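Local atomic coordinates of LacI family transcription regulator (Bifidobacterium animalis subsp. lactis, PDB entry 4O5A), a protein that probably regulates transcription as a LacI-family factor, pairing a DNA-binding helix-turn-helix domain with a periplasmic-binding-protein-like domain likely to sense a small ligand. Residues L107-M112 with V118-D123; I183-L188 with Y332-R337; S235-T240 with E265-V270. All blocks are in the same frame, centred on the assembly; numbering follows the deposited sequence. Where two conformers were deposited one is given.

In the fold
Along the chain contact 1 closes before contact 2 opens, and both segments of contact 3 lie between the two halves of contact 2. Contact 1 belongs to the first lobe's parallel sheet, with strand 105-111 outermost in this chain; contacts 2 and 3 belong to the second, mixed sheet and its helices, the two-lobed layout of periplasmic-binding-protein-like folds. The centre of contact 1 is accordingly about 39 Å from that of contact 2 and 37 Å from that of contact 3, while contacts 2 and 3 are about 21 Å apart. Contacts 1 and 3 both touch the second subunit, so each lobe takes part in the dimer; contact 2 touches no other chain of the assembly.

Contact 1 (L107-M112 with V118-D123); sequences LVRMSM and VSILED
R109 and I120 meet inside a beta-alpha-beta crossover, where strand 105-111 turns back into helix 116-127 and the helix leads on to strand 132-135. The axes of strand 107-111 and helix 118-123 pass 9.2 Å apart at 147°, roughly antiparallel. The arginine side chain leaves the strand toward the helix and bends at chi3 (61°), which lays its outer half across the isoleucine. R109 CD rests 3.9 Å from I120 CG2, and farther out I120 CG1 lies over one face of the guanidinium, 3.9 Å above its plane and displaced to the rim. The end of the CG1 branch, I120 CD1, lies beside R109 NE and touches the carbonyl O of M110, a selenomethionine, at 3.9 Å. This is the Rossmann-like first lobe of the periplasmic-binding-protein fold: the crossover passes strand 70-76, whose V74 also receives I120 and whose L73 and L75 share backbone hydrogen bonds with R109. Strand 105-111 is the outermost of the parallel sheet within this chain, and at L107 and V108 it pairs antiparallel with a strand of the second subunit, so that the sheet continues through the dimer. The charge of R109 is directed to that interface, where NH2 forms salt bridges with E100 and D103 of the second subunit. D123, one turn beyond I120, brings OD2 obliquely to 4.5 Å from R109 NH1, too far for a salt bridge but likely to add to the negative field round the guanidinium, while W124 also packs against R109.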
# COMPACT_ATOMS: atom_id res chain seq x y z
N LEU A 107 -9.09 -13.99 -9.31
CA LEU A 107 -10.34 -14.02 -8.56
C LEU A 107 -9.99 -13.85 -7.09
O LEU A 107 -9.28 -14.68 -6.51
CB LEU A 107 -11.08 -15.35 -8.79
CG LEU A 107 -12.51 -15.38 -8.26
CD1 LEU A 107 -13.42 -14.50 -9.11
CD2 LEU A 107 -13.04 -16.80 -8.21
N VAL A 108 -10.48 -12.77 -6.48
CA VAL A 108 -10.07 -12.41 -5.13
C VAL A 108 -11.21 -12.56 -4.15
O VAL A 108 -12.30 -12.00 -4.34
CB VAL A 108 -9.55 -10.97 -5.08
CG1 VAL A 108 -9.22 -10.57 -3.63
CG2 VAL A 108 -8.34 -10.81 -5.97
N ARG A 109 -10.96 -13.33 -3.09
CA ARG A 109 -11.88 -13.37 -1.97
C ARG A 109 -11.16 -12.99 -0.68
O ARG A 109 -9.94 -12.86 -0.67
CB ARG A 109 -12.60 -14.71 -1.87
CG ARG A 109 -13.72 -14.83 -2.90
CD ARG A 109 -14.68 -15.97 -2.64
NE ARG A 109 -15.38 -15.87 -1.37
CZ ARG A 109 -16.43 -16.62 -1.05
NH1 ARG A 109 -16.89 -17.51 -1.92
NH2 ARG A 109 -17.02 -16.49 0.13
N MSE A 110 -11.92 -12.79 0.38
CA MSE A 110 -11.38 -12.18 1.59
C MSE A 110 -11.74 -13.07 2.76
O MSE A 110 -12.92 -13.33 3.01
CB MSE A 110 -11.98 -10.77 1.76
CG MSE A 110 -11.37 -9.86 2.84
SE MSE A 110 -9.65 -9.05 2.35
CE MSE A 110 -9.96 -8.74 0.47
N SER A 111 -10.74 -13.55 3.50
CA SER A 111 -11.03 -14.30 4.71
C SER A 111 -11.13 -13.36 5.92
O SER A 111 -10.23 -12.55 6.17
CB SER A 111 -10.01 -15.42 4.95
OG SER A 111 -8.78 -14.91 5.39
N MSE A 112 -12.23 -13.47 6.65
CA MSE A 112 -12.50 -12.56 7.77
C MSE A 112 -12.10 -13.21 9.08
O MSE A 112 -12.02 -12.55 10.12
CB MSE A 112 -13.99 -12.19 7.81
CG MSE A 112 -14.59 -11.80 6.46
SE MSE A 112 -13.86 -10.14 5.71
CE MSE A 112 -14.44 -8.93 7.13
N VAL A 118 -9.49 -21.68 4.41
CA VAL A 118 -9.62 -23.09 4.05
C VAL A 118 -11.00 -23.37 3.45
O VAL A 118 -11.11 -24.03 2.42
CB VAL A 118 -9.31 -24.01 5.24
CG1 VAL A 118 -9.60 -25.46 4.88
CG2 VAL A 118 -7.86 -23.86 5.64
N SER A 119 -12.04 -22.83 4.07
CA SER A 119 -13.40 -23.03 3.58
C SER A 119 -13.60 -22.49 2.16
O SER A 119 -14.21 -23.15 1.32
CB SER A 119 -14.41 -22.41 4.54
OG SER A 119 -15.73 -22.60 4.07
N ILE A 120 -13.07 -21.31 1.88
CA ILE A 120 -13.18 -20.73 0.54
C ILE A 120 -12.43 -21.59 -0.48
O ILE A 120 -12.93 -21.86 -1.57
CB ILE A 120 -12.66 -19.28 0.52
CG1 ILE A 120 -13.56 -18.39 1.38
CG2 ILE A 120 -12.60 -18.76 -0.92
CD1 ILE A 120 -12.97 -17.03 1.70
N LEU A 121 -11.23 -22.02 -0.11
CA LEU A 121 -10.39 -22.83 -0.98
C LEU A 121 -11.07 -24.16 -1.28
O LEU A 121 -11.04 -24.64 -2.42
CB LEU A 121 -9.04 -23.08 -0.32
CG LEU A 121 -8.12 -21.87 -0.16
CD1 LEU A 121 -6.81 -22.27 0.51
CD2 LEU A 121 -7.86 -21.19 -1.49
N GLU A 122 -11.70 -24.75 -0.27
CA GLU A 122 -12.40 -26.01 -0.46
C GLU A 122 -13.56 -25.84 -1.44
O GLU A 122 -13.84 -26.73 -2.23
CB GLU A 122 -12.88 -26.56 0.89
CG GLU A 122 -11.75 -27.08 1.77
CD GLU A 122 -12.18 -27.41 3.19
OE1 GLU A 122 -13.18 -26.83 3.67
OE2 GLU A 122 -11.52 -28.26 3.83
N ASP A 123 -14.20 -24.68 -1.40
CA ASP A 123 -15.31 -24.40 -2.30
C ASP A 123 -14.81 -24.29 -3.74
O ASP A 123 -15.40 -24.84 -4.66
CB ASP A 123 -16.04 -23.12 -1.88
CG ASP A 123 -17.08 -22.67 -2.89
OD1 ASP A 123 -18.15 -23.31 -2.95
OD2 ASP A 123 -16.82 -21.68 -3.61

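Contact 2 (I183-L188 with Y332-R337); sequences IRHLAL and YELIER
H185 points from helix 175-188 at L334 of the edge strand 333-335, and its CB touches L334 CD2 at 3.6 Å. The same methyl lies 3.6 Å from H185 CG and 4.0 Å from H185 CD2. CG anti to the backbone N (chi1 177°) carries the ring toward the strand, and chi2 turns a face to this methyl, a CH-pi contact in which L334 CD2 stands 3.9 Å from the ring centroid and 27° off the normal. At the edge of the ring, ND1 shares a hydrogen bond of 2.7 Å with an in-plane water; the onward bond from this water to E336 OE2 is weak. H185 CE1 meets E336 OE1 near the ring plane and E336 CG, both at 3.5 Å, with the carboxylate turned 57° from the imidazole. E336 was modelled in two conformers, so its part is less certain. At the tip, NE2 is hydrogen-bonded to T340 OG1, and F189 packs edge-to-face with the ring. Helix 175-188, which leads into strand 193-197, is thus joined to the strand that runs antiparallel at the margin of an otherwise parallel sheet, an arrangement belonging to the second lobe of the periplasmic-binding-protein-like fold.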
# COMPACT_ATOMS: atom_id res chain seq x y z
N ILE A 183 23.61 -8.01 7.55
CA ILE A 183 24.55 -8.08 8.66
C ILE A 183 25.96 -7.78 8.18
O ILE A 183 26.72 -7.10 8.87
CB ILE A 183 24.48 -9.45 9.36
CG1 ILE A 183 23.09 -9.64 9.96
CG2 ILE A 183 25.55 -9.58 10.44
CD1 ILE A 183 22.79 -11.08 10.32
N ARG A 184 26.34 -8.28 7.00
CA ARG A 184 27.68 -7.99 6.50
C ARG A 184 27.88 -6.49 6.25
O ARG A 184 28.97 -5.97 6.45
CB ARG A 184 27.99 -8.80 5.23
CG ARG A 184 28.17 -10.29 5.47
CD ARG A 184 28.76 -10.97 4.23
NE ARG A 184 27.83 -10.90 3.11
CZ ARG A 184 26.83 -11.76 2.92
NH1 ARG A 184 26.66 -12.76 3.77
NH2 ARG A 184 26.00 -11.61 1.88
N HIS A 185 26.82 -5.80 5.82
CA HIS A 185 26.84 -4.35 5.59
C HIS A 185 27.13 -3.65 6.92
O HIS A 185 27.95 -2.73 6.98
CB HIS A 185 25.50 -3.90 5.00
CG HIS A 185 25.36 -2.42 4.79
ND1 HIS A 185 26.06 -1.73 3.82
CD2 HIS A 185 24.54 -1.52 5.38
CE1 HIS A 185 25.71 -0.46 3.85
NE2 HIS A 185 24.78 -0.30 4.78
N LEU A 186 26.47 -4.10 7.98
CA LEU A 186 26.71 -3.52 9.30
C LEU A 186 28.11 -3.86 9.81
O LEU A 186 28.77 -3.02 10.41
CB LEU A 186 25.63 -3.95 10.30
CG LEU A 186 24.20 -3.50 9.93
CD1 LEU A 186 23.22 -4.04 10.94
CD2 LEU A 186 24.11 -1.97 9.89
N ALA A 187 28.57 -5.08 9.55
CA ALA A 187 29.91 -5.50 9.99
C ALA A 187 30.99 -4.66 9.31
O ALA A 187 31.97 -4.26 9.95
CB ALA A 187 30.13 -6.98 9.70
N LEU A 188 30.80 -4.40 8.02
CA LEU A 188 31.77 -3.61 7.25
C LEU A 188 31.91 -2.22 7.86
O LEU A 188 32.99 -1.62 7.85
CB LEU A 188 31.29 -3.50 5.81
CG LEU A 188 32.09 -2.52 4.94
CD1 LEU A 188 33.55 -2.92 4.90
CD2 LEU A 188 31.53 -2.45 3.53
N TYR A 332 17.12 -10.10 -4.50
CA TYR A 332 16.86 -8.89 -3.74
C TYR A 332 18.08 -7.98 -3.88
O TYR A 332 19.11 -8.39 -4.41
CB TYR A 332 16.67 -9.25 -2.26
CG TYR A 332 17.89 -9.91 -1.68
CD1 TYR A 332 18.95 -9.17 -1.18
CD2 TYR A 332 18.00 -11.30 -1.65
CE1 TYR A 332 20.08 -9.79 -0.66
CE2 TYR A 332 19.11 -11.91 -1.13
CZ TYR A 332 20.15 -11.16 -0.63
OH TYR A 332 21.27 -11.78 -0.12
N GLU A 333 18.00 -6.76 -3.36
CA GLU A 333 19.11 -5.82 -3.46
C GLU A 333 19.14 -4.98 -2.19
O GLU A 333 18.10 -4.51 -1.75
CB GLU A 333 18.90 -4.93 -4.68
CG GLU A 333 19.89 -3.78 -4.87
CD GLU A 333 19.43 -2.80 -5.96
OE1 GLU A 333 18.33 -3.03 -6.53
OE2 GLU A 333 20.13 -1.80 -6.23
N LEU A 334 20.32 -4.80 -1.59
CA LEU A 334 20.40 -3.86 -0.47
C LEU A 334 20.65 -2.49 -1.07
O LEU A 334 21.71 -2.26 -1.68
CB LEU A 334 21.56 -4.23 0.47
CG LEU A 334 21.69 -3.31 1.69
CD1 LEU A 334 20.45 -3.38 2.57
CD2 LEU A 334 22.94 -3.68 2.48
N ILE A 335 19.68 -1.60 -0.94
CA ILE A 335 19.84 -0.24 -1.42
C ILE A 335 20.39 0.63 -0.31
O ILE A 335 19.70 0.95 0.64
CB ILE A 335 18.50 0.33 -1.90
CG1 ILE A 335 17.91 -0.59 -2.97
CG2 ILE A 335 18.69 1.75 -2.43
CD1 ILE A 335 16.54 -0.18 -3.44
N GLU A 336 21.65 1.02 -0.47
CA GLU A 336 22.35 1.79 0.56
C GLU A 336 21.95 3.26 0.50
O GLU A 336 22.07 3.92 -0.54
CB GLU A 336 23.86 1.67 0.40
CG GLU A 336 24.40 0.28 0.68
CD GLU A 336 25.88 0.16 0.40
OE1 GLU A 336 26.65 1.05 0.84
OE2 GLU A 336 26.28 -0.81 -0.27
N ARG A 337 21.46 3.76 1.63
CA ARG A 337 21.06 5.15 1.73
C ARG A 337 21.76 5.79 2.93
O ARG A 337 22.70 5.22 3.50
CB ARG A 337 19.52 5.28 1.82
CG ARG A 337 18.78 4.65 0.62
CD ARG A 337 17.36 5.17 0.44
NE ARG A 337 16.71 4.59 -0.75
CZ ARG A 337 15.86 3.56 -0.72
NH1 ARG A 337 15.55 2.97 0.43
NH2 ARG A 337 15.32 3.11 -1.86
O HOH W 1 27.75 -2.59 1.87

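Contact 3 (S235-T240 with E265-V270); sequences SGAEAT and ESVASV
T240 and V267 each send a methyl away from their own backbone N, CG2 in the threonine and CG1 in the valine (chi1 161°), and these two methyls meet in the groove between the helices at 3.8 Å. The two side chains run alongside each other, pointing opposite ways. The other valine branch, V267 CG2, turns toward the helical turn before T240, in helix 233-245, and touches A237 CB at 3.7 Å, also lying 3.8 Å from A237 O. V267 therefore spans two residues of one helix face, three positions apart, and the small alanine lets the backbones come to 6.2 Å between A237 CA and V267 CA. The helices, 233-245 and 258-271, are consecutive in the second lobe, joined through strand 252-255 in an alternating alpha-beta-alpha order. The polar side of T240 is turned to its own helix: OG1 donates to G236 O at 2.8 Å, tilted 31° from the carbonyl plane, while T240 N reaches the same oxygen from the other face. OG1 is also hydrogen-bonded to Y255 OH on strand 252-255, so T240 ties helix to sheet. Were T240 replaced by an alanine, V267 CG1 would probably be left facing a gap and Y255 OH would be likely to lose its hydroxyl mate. Beside V267, S266 OG lies within hydrogen-bonding reach of both L262 O in its own helix and A292 O of the second subunit.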
# COMPACT_ATOMS: atom_id res chain seq x y z
N SER A 235 4.10 0.24 17.92
CA SER A 235 4.86 -0.89 18.43
C SER A 235 6.33 -0.75 18.10
O SER A 235 7.19 -1.07 18.92
CB SER A 235 4.30 -2.20 17.87
OG SER A 235 4.69 -3.30 18.65
N GLY A 236 6.63 -0.25 16.90
CA GLY A 236 8.02 -0.05 16.50
C GLY A 236 8.67 1.05 17.33
O GLY A 236 9.85 0.96 17.69
N ALA A 237 7.90 2.10 17.61
CA ALA A 237 8.38 3.20 18.44
C ALA A 237 8.70 2.73 19.85
O ALA A 237 9.74 3.11 20.42
CB ALA A 237 7.34 4.32 18.47
N GLU A 238 7.82 1.91 20.43
CA GLU A 238 7.99 1.41 21.79
C GLU A 238 9.24 0.53 21.86
O GLU A 238 10.06 0.64 22.79
CB GLU A 238 6.77 0.57 22.16
CG GLU A 238 6.87 -0.16 23.48
CD GLU A 238 5.59 -0.93 23.78
OE1 GLU A 238 5.31 -1.93 23.09
OE2 GLU A 238 4.85 -0.51 24.69
N ALA A 239 9.39 -0.34 20.87
CA ALA A 239 10.56 -1.22 20.81
C ALA A 239 11.85 -0.42 20.67
O ALA A 239 12.86 -0.78 21.26
CB ALA A 239 10.42 -2.22 19.64
N THR A 240 11.82 0.65 19.88
CA THR A 240 13.01 1.47 19.69
C THR A 240 13.40 2.20 20.97
O THR A 240 14.57 2.21 21.36
CB THR A 240 12.84 2.49 18.55
OG1 THR A 240 12.46 1.78 17.36
CG2 THR A 240 14.17 3.22 18.30
N GLU A 265 13.31 5.75 13.51
CA GLU A 265 14.16 6.90 13.20
C GLU A 265 13.64 8.17 13.88
O GLU A 265 14.41 8.97 14.40
CB GLU A 265 14.22 7.10 11.68
CG GLU A 265 15.19 8.17 11.21
CD GLU A 265 15.08 8.37 9.71
OE1 GLU A 265 13.99 8.80 9.26
OE2 GLU A 265 16.05 8.09 8.98
N SER A 266 12.32 8.35 13.88
CA SER A 266 11.72 9.51 14.54
C SER A 266 11.95 9.47 16.05
O SER A 266 12.24 10.50 16.67
CB SER A 266 10.23 9.62 14.20
OG SER A 266 10.05 9.76 12.80
N VAL A 267 11.85 8.28 16.64
CA VAL A 267 12.15 8.12 18.07
C VAL A 267 13.59 8.52 18.37
O VAL A 267 13.84 9.25 19.33
CB VAL A 267 11.92 6.65 18.55
CG1 VAL A 267 12.68 6.38 19.86
CG2 VAL A 267 10.43 6.40 18.75
N ALA A 268 14.52 8.05 17.56
CA ALA A 268 15.93 8.40 17.77
C ALA A 268 16.12 9.91 17.69
O ALA A 268 16.80 10.51 18.53
CB ALA A 268 16.81 7.68 16.76
N SER A 269 15.50 10.55 16.70
CA SER A 269 15.65 12.00 16.54
C SER A 269 15.12 12.75 17.74
O SER A 269 15.77 13.67 18.22
CB SER A 269 14.98 12.50 15.27
OG SER A 269 15.60 11.92 14.13
N VAL A 270 13.94 12.37 18.22
CA VAL A 270 13.36 13.05 19.38
C VAL A 270 14.28 12.87 20.59
O VAL A 270 14.44 13.77 21.41
CB VAL A 270 11.95 12.48 19.69
CG1 VAL A 270 11.44 12.95 21.05
CG2 VAL A 270 10.98 12.86 18.58